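Minor capsid protein (Cafeteriavirus-dependent mavirus, PDB 6G42) forms the penton of the virophage mavirus capsid, a pentamer of single jelly-roll subunits that probably closes the fivefold vertices of the shell. Local coordinates at residues V53-L58 with S250-V255; L275-Y280 with I297-L302; I201-I206 with L235-Y240. One frame throughout, in Å; residues are numbered along the deposited sequence.

Contact 1. Residues V53-L58 with S250-V255; sequences VEEFHL and SILFRV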
loop_
_atom_site.group_PDB
_atom_site.type_symbol
_atom_site.label_atom_id
_atom_site.label_comp_id
_atom_site.label_asym_id
_atom_site.label_seq_id
_atom_site.Cartn_x
_atom_site.Cartn_y
_atom_site.Cartn_z
ATOM N N VAL C 53 6.250 0.354 -24.057
ATOM C CA VAL C 53 5.406 1.493 -23.724
ATOM C C VAL C 53 5.712 1.859 -22.274
ATOM O O VAL C 53 5.272 1.172 -21.353
ATOM C CB VAL C 53 3.906 1.161 -23.915
ATOM C CG1 VAL C 53 3.012 2.342 -23.528
ATOM C CG2 VAL C 53 3.644 0.753 -25.361
ATOM N N GLU C 54 6.482 2.932 -22.090
ATOM C CA GLU C 54 6.867 3.424 -20.760
ATOM C C GLU C 54 5.657 3.954 -19.965
ATOM O O GLU C 54 5.467 3.601 -18.800
ATOM C CB GLU C 54 7.926 4.525 -20.908
ATOM C CG GLU C 54 8.438 5.172 -19.614
ATOM C CD GLU C 54 9.327 4.269 -18.772
ATOM O OE1 GLU C 54 9.722 3.172 -19.250
ATOM O OE2 GLU C 54 9.642 4.669 -17.621
ATOM N N GLU C 55 4.845 4.794 -20.602
ATOM C CA GLU C 55 3.779 5.508 -19.902
ATOM C C GLU C 55 2.676 5.970 -20.852
ATOM O O GLU C 55 2.949 6.386 -21.979
ATOM C CB GLU C 55 4.407 6.690 -19.149
ATOM C CG GLU C 55 3.499 7.836 -18.715
ATOM C CD GLU C 55 4.246 8.903 -17.912
ATOM O OE1 GLU C 55 5.459 9.109 -18.163
ATOM O OE2 GLU C 55 3.623 9.547 -17.038
ATOM N N PHE C 56 1.430 5.860 -20.395
ATOM C CA PHE C 56 0.314 6.564 -21.027
ATOM C C PHE C 56 -0.645 7.158 -19.994
ATOM O O PHE C 56 -0.589 6.817 -18.809
ATOM C CB PHE C 56 -0.415 5.700 -22.079
ATOM C CG PHE C 56 -1.202 4.539 -21.525
ATOM C CD1 PHE C 56 -2.470 4.729 -20.978
ATOM C CD2 PHE C 56 -0.712 3.242 -21.626
ATOM C CE1 PHE C 56 -3.204 3.656 -20.493
ATOM C CE2 PHE C 56 -1.446 2.164 -21.151
ATOM C CZ PHE C 56 -2.694 2.370 -20.583
ATOM N N HIS C 57 -1.503 8.059 -20.468
ATOM C CA HIS C 57 -2.525 8.700 -19.639
ATOM C C HIS C 57 -3.794 8.947 -20.456
ATOM O O HIS C 57 -3.768 9.680 -21.433
ATOM C CB HIS C 57 -1.977 10.006 -19.058
ATOM C CG HIS C 57 -2.792 10.585 -17.939
ATOM N ND1 HIS C 57 -3.679 9.851 -17.182
ATOM C CD2 HIS C 57 -2.817 11.834 -17.426
ATOM C CE1 HIS C 57 -4.225 10.628 -16.266
ATOM N NE2 HIS C 57 -3.719 11.837 -16.392
ATOM N N LEU C 58 -4.888 8.299 -20.066
ATOM C CA LEU C 58 -6.178 8.448 -20.737
ATOM C C LEU C 58 -7.012 9.397 -19.885
ATOM O O LEU C 58 -7.787 8.976 -19.023
ATOM C CB LEU C 58 -6.872 7.087 -20.908
ATOM C CG LEU C 58 -5.985 5.919 -21.360
ATOM C CD1 LEU C 58 -6.808 4.647 -21.464
ATOM C CD2 LEU C 58 -5.273 6.201 -22.676
ATOM N N SER C 250 -9.933 8.769 -15.334
ATOM C CA SER C 250 -8.633 9.288 -15.713
ATOM C C SER C 250 -7.678 8.139 -15.418
ATOM O O SER C 250 -7.437 7.822 -14.261
ATOM C CB SER C 250 -8.296 10.527 -14.881
ATOM O OG SER C 250 -7.033 11.063 -15.225
ATOM N N ILE C 251 -7.177 7.493 -16.466
ATOM C CA ILE C 251 -6.432 6.241 -16.328
ATOM C C ILE C 251 -4.949 6.443 -16.613
ATOM O O ILE C 251 -4.555 6.654 -17.752
ATOM C CB ILE C 251 -7.014 5.150 -17.239
ATOM C CG1 ILE C 251 -8.459 4.853 -16.811
ATOM C CG2 ILE C 251 -6.166 3.884 -17.163
ATOM C CD1 ILE C 251 -9.221 3.923 -17.733
ATOM N N LEU C 252 -4.142 6.361 -15.560
ATOM C CA LEU C 252 -2.693 6.502 -15.651
ATOM C C LEU C 252 -2.007 5.129 -15.627
ATOM O O LEU C 252 -2.379 4.250 -14.838
ATOM C CB LEU C 252 -2.194 7.357 -14.483
ATOM C CG LEU C 252 -0.702 7.668 -14.389
ATOM C CD1 LEU C 252 -0.252 8.492 -15.590
ATOM C CD2 LEU C 252 -0.413 8.400 -13.085
ATOM N N PHE C 253 -1.024 4.957 -16.514
ATOM C CA PHE C 253 -0.134 3.794 -16.509
ATOM C C PHE C 253 1.332 4.249 -16.555
ATOM O O PHE C 253 1.689 5.141 -17.326
ATOM C CB PHE C 253 -0.442 2.860 -17.684
ATOM C CG PHE C 253 0.600 1.794 -17.889
ATOM C CD1 PHE C 253 0.740 0.759 -16.973
ATOM C CD2 PHE C 253 1.468 1.843 -18.975
ATOM C CE1 PHE C 253 1.710 -0.217 -17.145
ATOM C CE2 PHE C 253 2.438 0.865 -19.151
ATOM C CZ PHE C 253 2.560 -0.165 -18.235
ATOM N N ARG C 254 2.157 3.634 -15.706
ATOM C CA ARG C 254 3.611 3.814 -15.695
ATOM C C ARG C 254 4.267 2.449 -15.450
ATOM O O ARG C 254 3.859 1.725 -14.546
ATOM C CB ARG C 254 4.008 4.804 -14.602
ATOM C CG ARG C 254 3.572 6.239 -14.871
ATOM C CD ARG C 254 3.820 7.146 -13.674
ATOM N NE ARG C 254 2.831 6.962 -12.603
ATOM C CZ ARG C 254 2.831 7.620 -11.440
ATOM N NH1 ARG C 254 3.768 8.527 -11.163
ATOM N NH2 ARG C 254 1.880 7.372 -10.544
ATOM N N VAL C 255 5.282 2.099 -16.240
ATOM C CA VAL C 255 5.828 0.725 -16.246
ATOM C C VAL C 255 6.770 0.420 -15.053
ATOM O O VAL C 255 7.950 0.113 -15.211
ATOM C CB VAL C 255 6.444 0.361 -17.637
ATOM C CG1 VAL C 255 7.790 1.039 -17.900
ATOM C CG2 VAL C 255 6.547 -1.151 -17.814
#
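An edge pairing of the four-stranded jelly-roll sheet, counted within this chain, joins Phe56 to Phe253 and Leu58 to Ile251. The segments 53-58 and 250-254 of strands 49-62 and 248-264 run antiparallel, their axes 4.7 Å apart at closest approach. Phe253 N binds Phe56 O at 3.0 Å in a nearly straight bond. The return bond is more bent. Leu58 and Ile251 also exchange two backbone bonds. Ile251 O has a second donor: besides Leu58 N at 2.9 Å, it takes a weak bond from His57 ND1 at 3.4 Å. With CG anti to the backbone N (chi1 -166°), the His57 ring lies beside the Ile251 carbonyl, the oxygen at the ring edge. Leu252 CD1 covers one face of the His57 ring, 4.3 Å from its centroid. On the side of the sheet that carries Phe56, Phe253 CB sits over one face of the Phe56 ring, 3.8 Å from its centroid. The two phenyl planes are oblique, 36° apart. Glu54 and Glu55 form a classic beta bulge opposite Lys300, and Val255 N still reaches Glu54 O at 3.0 Å. Glu55 and Arg254 lie side by side, but their charged ends do not touch. Glu55 OE2 instead bonds His203 NE2 of a neighbouring subunit in one of that ring's two conformers, and His57 NE2 bonds Tyr282 OH of the same neighbour. The two faces thus differ: Phe56, Leu58, Ile251 and Phe253 supply an apolar core layer, while the other is mixed, with Leu252 and Arg254 beside the interface-bonding Glu55 and His57.

Contact 2. Residues L275-Y280 with I297-L302; sequences LSFTIY and IQLKLL
Leu299 reaches across to Leu275 and Phe277 with both of its methyl branches. Its CB points toward the other strand but is still too far away to touch it. CG is anti to the backbone N (chi1 -171°), which carries the branch point inward, though Leu299 CG is still 4.5 Å from Leu275 CD1. The chain then forks. Leu299 CD1 meets the edge of the Phe277 ring, near its plane, at 3.6 Å from Phe277 CE1 and 3.7 Å from Phe277 CZ. Leu299 and Phe277 slide past each other in opposite directions, so the methyl meets the far end of the ring. Leu299 CD2 goes to Leu275, 3.7 Å from Leu275 CD1. This is packing between the two sheets of the jelly-roll sandwich. Strand 272-281 belongs to one sheet and strand 296-305 to the other. Their segment axes are 10.8 Å apart and run at 115° to each other. No hydrogen bond crosses this gap; the contact is wholly apolar. Leu275 CD1 also meets Leu301 CD1 at 3.9 Å, the two side chains tip to tip. Ile297 CG2 approaches Phe277 CE1 at 4.3 Å. Leu58 and Ile206 pack on the Phe277 side chain too, one from each sheet. Gln298 points away from the core, and its NE2 bonds Ser202 OG of a neighbouring subunit. Lys300 NZ makes a salt bridge to Glu216 of that subunit.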
loop_
_atom_site.group_PDB
_atom_site.type_symbol
_atom_site.label_atom_id
_atom_site.label_comp_id
_atom_site.label_asym_id
_atom_site.label_seq_id
_atom_site.Cartn_x
_atom_site.Cartn_y
_atom_site.Cartn_z
ATOM N N LEU C 275 -0.811 4.431 -34.120
ATOM C CA LEU C 275 -1.148 3.846 -32.821
ATOM C C LEU C 275 -2.618 4.126 -32.558
ATOM O O LEU C 275 -3.093 5.236 -32.819
ATOM C CB LEU C 275 -0.317 4.461 -31.692
ATOM C CG LEU C 275 1.197 4.276 -31.751
ATOM C CD1 LEU C 275 1.878 5.135 -30.702
ATOM C CD2 LEU C 275 1.567 2.821 -31.553
ATOM N N SER C 276 -3.329 3.122 -32.043
ATOM C CA SER C 276 -4.709 3.304 -31.592
ATOM C C SER C 276 -4.993 2.505 -30.332
ATOM O O SER C 276 -4.386 1.463 -30.102
ATOM C CB SER C 276 -5.708 2.936 -32.698
ATOM O OG SER C 276 -5.323 1.756 -33.363
ATOM N N PHE C 277 -5.933 3.016 -29.534
ATOM C CA PHE C 277 -6.355 2.405 -28.272
ATOM C C PHE C 277 -7.651 1.603 -28.455
ATOM O O PHE C 277 -8.625 2.089 -29.034
ATOM C CB PHE C 277 -6.539 3.482 -27.193
ATOM C CG PHE C 277 -5.242 4.017 -26.639
ATOM C CD1 PHE C 277 -4.475 4.928 -27.367
ATOM C CD2 PHE C 277 -4.782 3.607 -25.392
ATOM C CE1 PHE C 277 -3.279 5.417 -26.858
ATOM C CE2 PHE C 277 -3.589 4.097 -24.878
ATOM C CZ PHE C 277 -2.837 5.002 -25.607
ATOM N N THR C 278 -7.647 0.380 -27.938
ATOM C CA THR C 278 -8.737 -0.567 -28.123
ATOM C C THR C 278 -9.072 -1.218 -26.790
ATOM O O THR C 278 -8.172 -1.576 -26.028
ATOM C CB THR C 278 -8.327 -1.679 -29.100
ATOM O OG1 THR C 278 -7.693 -1.113 -30.253
ATOM C CG2 THR C 278 -9.534 -2.466 -29.544
ATOM N N ILE C 279 -10.367 -1.383 -26.534
ATOM C CA ILE C 279 -10.867 -1.992 -25.312
ATOM C C ILE C 279 -11.310 -3.413 -25.645
ATOM O O ILE C 279 -12.090 -3.608 -26.573
ATOM C CB ILE C 279 -12.077 -1.207 -24.741
ATOM C CG1 ILE C 279 -11.727 0.269 -24.522
ATOM C CG2 ILE C 279 -12.547 -1.807 -23.416
ATOM C CD1 ILE C 279 -12.940 1.176 -24.438
ATOM N N TYR C 280 -10.823 -4.389 -24.879
ATOM C CA TYR C 280 -11.309 -5.782 -24.943
ATOM C C TYR C 280 -12.244 -6.061 -23.778
ATOM O O TYR C 280 -11.873 -5.828 -22.633
ATOM C CB TYR C 280 -10.140 -6.769 -24.897
ATOM C CG TYR C 280 -9.448 -6.918 -26.223
ATOM C CD1 TYR C 280 -8.533 -5.967 -26.661
ATOM C CD2 TYR C 280 -9.729 -7.994 -27.056
ATOM C CE1 TYR C 280 -7.906 -6.088 -27.891
ATOM C CE2 TYR C 280 -9.112 -8.127 -28.289
ATOM C CZ TYR C 280 -8.198 -7.175 -28.704
ATOM O OH TYR C 280 -7.580 -7.312 -29.928
ATOM N N ILE C 297 -4.946 12.842 -24.108
ATOM C CA ILE C 297 -4.291 11.544 -24.117
ATOM C C ILE C 297 -2.789 11.751 -24.278
ATOM O O ILE C 297 -2.362 12.467 -25.172
ATOM C CB ILE C 297 -4.920 10.627 -25.187
ATOM C CG1 ILE C 297 -6.270 10.145 -24.649
ATOM C CG2 ILE C 297 -4.029 9.432 -25.503
ATOM C CD1 ILE C 297 -7.155 9.453 -25.641
ATOM N N GLN C 298 -2.014 11.157 -23.373
ATOM C CA GLN C 298 -0.552 11.237 -23.389
ATOM C C GLN C 298 0.015 9.836 -23.534
ATOM O O GLN C 298 -0.640 8.848 -23.196
ATOM C CB GLN C 298 -0.022 11.890 -22.118
ATOM C CG GLN C 298 -0.256 13.389 -22.045
ATOM C CD GLN C 298 -0.113 13.950 -20.636
ATOM O OE1 GLN C 298 0.295 13.246 -19.708
ATOM N NE2 GLN C 298 -0.453 15.224 -20.469
ATOM N N LEU C 299 1.243 9.768 -24.034
ATOM C CA LEU C 299 1.823 8.515 -24.505
ATOM C C LEU C 299 3.335 8.647 -24.626
ATOM O O LEU C 299 3.831 9.613 -25.195
ATOM C CB LEU C 299 1.203 8.179 -25.863
ATOM C CG LEU C 299 1.469 6.824 -26.513
ATOM C CD1 LEU C 299 0.219 6.352 -27.243
ATOM C CD2 LEU C 299 2.642 6.890 -27.481
ATOM N N LYS C 300 4.064 7.683 -24.081
ATOM C CA LYS C 300 5.525 7.709 -24.107
ATOM C C LYS C 300 6.049 6.321 -24.469
ATOM O O LYS C 300 5.725 5.337 -23.803
ATOM C CB LYS C 300 6.076 8.167 -22.755
ATOM C CG LYS C 300 7.525 8.642 -22.791
ATOM C CD LYS C 300 7.871 9.488 -21.566
ATOM C CE LYS C 300 9.098 10.367 -21.774
ATOM N NZ LYS C 300 10.293 9.835 -21.070
ATOM N N LEU C 301 6.837 6.260 -25.541
ATOM C CA LEU C 301 7.403 5.015 -26.044
ATOM C C LEU C 301 8.915 5.016 -25.845
ATOM O O LEU C 301 9.545 6.074 -25.813
ATOM C CB LEU C 301 7.085 4.862 -27.531
ATOM C CG LEU C 301 5.620 4.948 -27.954
ATOM C CD1 LEU C 301 5.528 4.968 -29.465
ATOM C CD2 LEU C 301 4.808 3.786 -27.405
ATOM N N LEU C 302 9.487 3.824 -25.711
ATOM C CA LEU C 302 10.937 3.665 -25.622
ATOM C C LEU C 302 11.418 2.648 -26.647
ATOM O O LEU C 302 10.972 1.498 -26.639
ATOM C CB LEU C 302 11.350 3.212 -24.220
ATOM C CG LEU C 302 12.817 2.804 -24.031
ATOM C CD1 LEU C 302 13.756 3.962 -24.354
ATOM C CD2 LEU C 302 13.058 2.290 -22.621
#

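Contact 3. Residues I201-I206 with L235-Y240; sequences ISHIVI and LTNYKY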
loop_
_atom_site.group_PDB
_atom_site.type_symbol
_atom_site.label_atom_id
_atom_site.label_comp_id
_atom_site.label_asym_id
_atom_site.label_seq_id
_atom_site.Cartn_x
_atom_site.Cartn_y
_atom_site.Cartn_z
ATOM N N ILE C 201 -15.378 -4.821 -18.803
ATOM C CA ILE C 201 -14.087 -4.393 -19.328
ATOM C C ILE C 201 -12.948 -5.175 -18.685
ATOM O O ILE C 201 -12.788 -5.160 -17.460
ATOM C CB ILE C 201 -13.889 -2.880 -19.124
ATOM C CG1 ILE C 201 -15.061 -2.144 -19.779
ATOM C CG2 ILE C 201 -12.545 -2.421 -19.702
ATOM C CD1 ILE C 201 -15.020 -0.645 -19.680
ATOM N N SER C 202 -12.155 -5.827 -19.535
ATOM C CA SER C 202 -11.032 -6.666 -19.114
ATOM C C SER C 202 -9.685 -5.962 -19.280
ATOM O O SER C 202 -8.983 -5.730 -18.298
ATOM C CB SER C 202 -11.033 -7.971 -19.906
ATOM O OG SER C 202 -9.825 -8.690 -19.716
ATOM N N HIS C 203 -9.354 -5.629 -20.527
ATOM C CA HIS C 203 -8.057 -5.050 -20.895
ATOM C C HIS C 203 -8.241 -3.818 -21.782
ATOM O O HIS C 203 -9.283 -3.663 -22.420
ATOM C CB HIS C 203 -7.210 -6.079 -21.653
ATOM C CG HIS C 203 -6.430 -7.011 -20.774
ATOM N ND1 HIS C 203 -6.921 -8.224 -20.343
ATOM C CD2 HIS C 203 -5.173 -6.919 -20.279
ATOM C CE1 HIS C 203 -6.005 -8.832 -19.608
ATOM N NE2 HIS C 203 -4.937 -8.060 -19.552
ATOM N N ILE C 204 -7.232 -2.945 -21.790
ATOM C CA ILE C 204 -7.143 -1.808 -22.718
ATOM C C ILE C 204 -5.765 -1.926 -23.353
ATOM O O ILE C 204 -4.754 -1.996 -22.652
ATOM C CB ILE C 204 -7.267 -0.438 -22.009
ATOM C CG1 ILE C 204 -8.666 -0.272 -21.399
ATOM C CG2 ILE C 204 -6.984 0.705 -22.987
ATOM C CD1 ILE C 204 -8.807 0.914 -20.468
ATOM N N VAL C 205 -5.745 -1.914 -24.680
ATOM C CA VAL C 205 -4.574 -2.264 -25.469
ATOM C C VAL C 205 -4.227 -1.109 -26.396
ATOM O O VAL C 205 -5.112 -0.387 -26.847
ATOM C CB VAL C 205 -4.881 -3.525 -26.312
ATOM C CG1 VAL C 205 -3.841 -3.765 -27.401
ATOM C CG2 VAL C 205 -4.997 -4.751 -25.418
ATOM N N ILE C 206 -2.932 -0.947 -26.665
ATOM C CA ILE C 206 -2.433 -0.115 -27.767
ATOM C C ILE C 206 -1.999 -1.052 -28.898
ATOM O O ILE C 206 -1.149 -1.920 -28.684
ATOM C CB ILE C 206 -1.230 0.750 -27.339
ATOM C CG1 ILE C 206 -1.658 1.752 -26.264
ATOM C CG2 ILE C 206 -0.637 1.485 -28.541
ATOM C CD1 ILE C 206 -0.520 2.523 -25.625
ATOM N N LEU C 235 0.970 -3.677 -28.405
ATOM C CA LEU C 235 2.137 -2.958 -27.849
ATOM C C LEU C 235 2.172 -2.858 -26.317
ATOM O O LEU C 235 3.248 -2.786 -25.729
ATOM C CB LEU C 235 2.247 -1.567 -28.469
ATOM C CG LEU C 235 2.344 -1.525 -29.996
ATOM C CD1 LEU C 235 2.686 -0.112 -30.441
ATOM C CD2 LEU C 235 3.363 -2.508 -30.552
ATOM N N THR C 236 1.001 -2.819 -25.689
ATOM C CA THR C 236 0.888 -3.009 -24.240
ATOM C C THR C 236 -0.516 -3.509 -23.888
ATOM O O THR C 236 -1.461 -3.306 -24.650
ATOM C CB THR C 236 1.261 -1.730 -23.434
ATOM O OG1 THR C 236 1.394 -2.048 -22.038
ATOM C CG2 THR C 236 0.222 -0.617 -23.610
ATOM N N ASN C 237 -0.612 -4.181 -22.742
ATOM C CA ASN C 237 -1.861 -4.704 -22.193
ATOM C C ASN C 237 -2.064 -4.108 -20.820
ATOM O O ASN C 237 -1.402 -4.525 -19.868
ATOM C CB ASN C 237 -1.773 -6.213 -22.001
ATOM C CG ASN C 237 -2.024 -6.983 -23.265
ATOM O OD1 ASN C 237 -1.493 -6.652 -24.324
ATOM N ND2 ASN C 237 -2.814 -8.051 -23.156
ATOM N N TYR C 238 -2.961 -3.141 -20.709
ATOM C CA TYR C 238 -3.340 -2.598 -19.410
ATOM C C TYR C 238 -4.556 -3.370 -18.926
ATOM O O TYR C 238 -5.589 -3.359 -19.581
ATOM C CB TYR C 238 -3.661 -1.109 -19.519
ATOM C CG TYR C 238 -4.087 -0.476 -18.221
ATOM C CD1 TYR C 238 -3.145 0.012 -17.323
ATOM C CD2 TYR C 238 -5.434 -0.358 -17.888
ATOM C CE1 TYR C 238 -3.532 0.597 -16.128
ATOM C CE2 TYR C 238 -5.829 0.223 -16.693
ATOM C CZ TYR C 238 -4.873 0.700 -15.817
ATOM O OH TYR C 238 -5.252 1.279 -14.630
ATOM N N LYS C 239 -4.420 -4.053 -17.796
ATOM C CA LYS C 239 -5.553 -4.680 -17.134
ATOM C C LYS C 239 -6.384 -3.612 -16.436
ATOM O O LYS C 239 -5.844 -2.809 -15.680
ATOM C CB LYS C 239 -5.081 -5.706 -16.105
ATOM C CG LYS C 239 -6.197 -6.541 -15.487
ATOM C CD LYS C 239 -6.748 -7.534 -16.493
ATOM C CE LYS C 239 -8.029 -8.190 -16.030
ATOM N NZ LYS C 239 -8.609 -8.956 -17.164
ATOM N N TYR C 240 -7.691 -3.618 -16.681
ATOM C CA TYR C 240 -8.607 -2.668 -16.058
ATOM C C TYR C 240 -9.381 -3.317 -14.908
ATOM O O TYR C 240 -9.733 -4.494 -14.968
ATOM C CB TYR C 240 -9.565 -2.098 -17.101
ATOM C CG TYR C 240 -10.492 -1.047 -16.547
ATOM C CD1 TYR C 240 -10.042 0.247 -16.290
ATOM C CD2 TYR C 240 -11.823 -1.352 -16.255
ATOM C CE1 TYR C 240 -10.894 1.213 -15.764
ATOM C CE2 TYR C 240 -12.677 -0.401 -15.731
ATOM C CZ TYR C 240 -12.214 0.880 -15.484
ATOM O OH TYR C 240 -13.076 1.816 -14.966
#
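Lys239 reaches across to the neighbouring strand, its chain passing over the His203 ring and ending at Ser202. The pairing is antiparallel, between strands 201-207 and 236-239 of one jelly-roll sheet. Ser202 and His203 form a classic beta bulge opposite Tyr280 on the next strand. The lysine chain bends at chi2 (72°) and is otherwise extended. Lys239 CD lies over one face of the His203 imidazole, 3.7 Å from the ring centroid. Lys239 NZ then bonds Ser202 OG at 2.8 Å, with a weaker bond to Ser202 O. Ser202 OG is also 3.0 Å from His203 ND1, a hydrogen bond in which either could be the donor. The histidine was modelled in two conformers, so its ring contacts describe one of them. Lys239 also packs on His57 of a neighbouring subunit, which places this polar cluster at the interface. The backbone pairing is regular in the middle: Ile204 N binds Tyr238 O at 2.8 Å, and Tyr238 N returns a bond to Ile204 O. The Ile206 N bond to Thr236 O is weak. On the apolar side, Ile206 CD1 packs on Thr236 CG2 at 3.8 Å. Ile201 CG2 comes obliquely to the Tyr240 ring, 3.7 Å from Tyr240 CD2. At the far end Leu235 N binds Ile206 O at 2.8 Å, and Ile206 CG2 lies 4.1 Å from Leu235 CD1.

The three contacts belong to one sandwich. Contacts 1 and 2 share a sheet: Glu55 O lies 2.7 Å from Lys300 N, a probable hydrogen bond, and their centres are about 8 Å apart. Contacts 2 and 3 share the other sheet, where Thr278 O is 2.8 Å from Val205 N, again a probable hydrogen bond. Contacts 1 and 3 meet across the core, with Ile251 CG2 3.7 Å from Tyr238 CZ. Between subunits, the polar face of 53-58 and 297-302 meets the His203 and Ser202 face of 201-206 in a neighbouring copy, consistent with ring assembly in the penton.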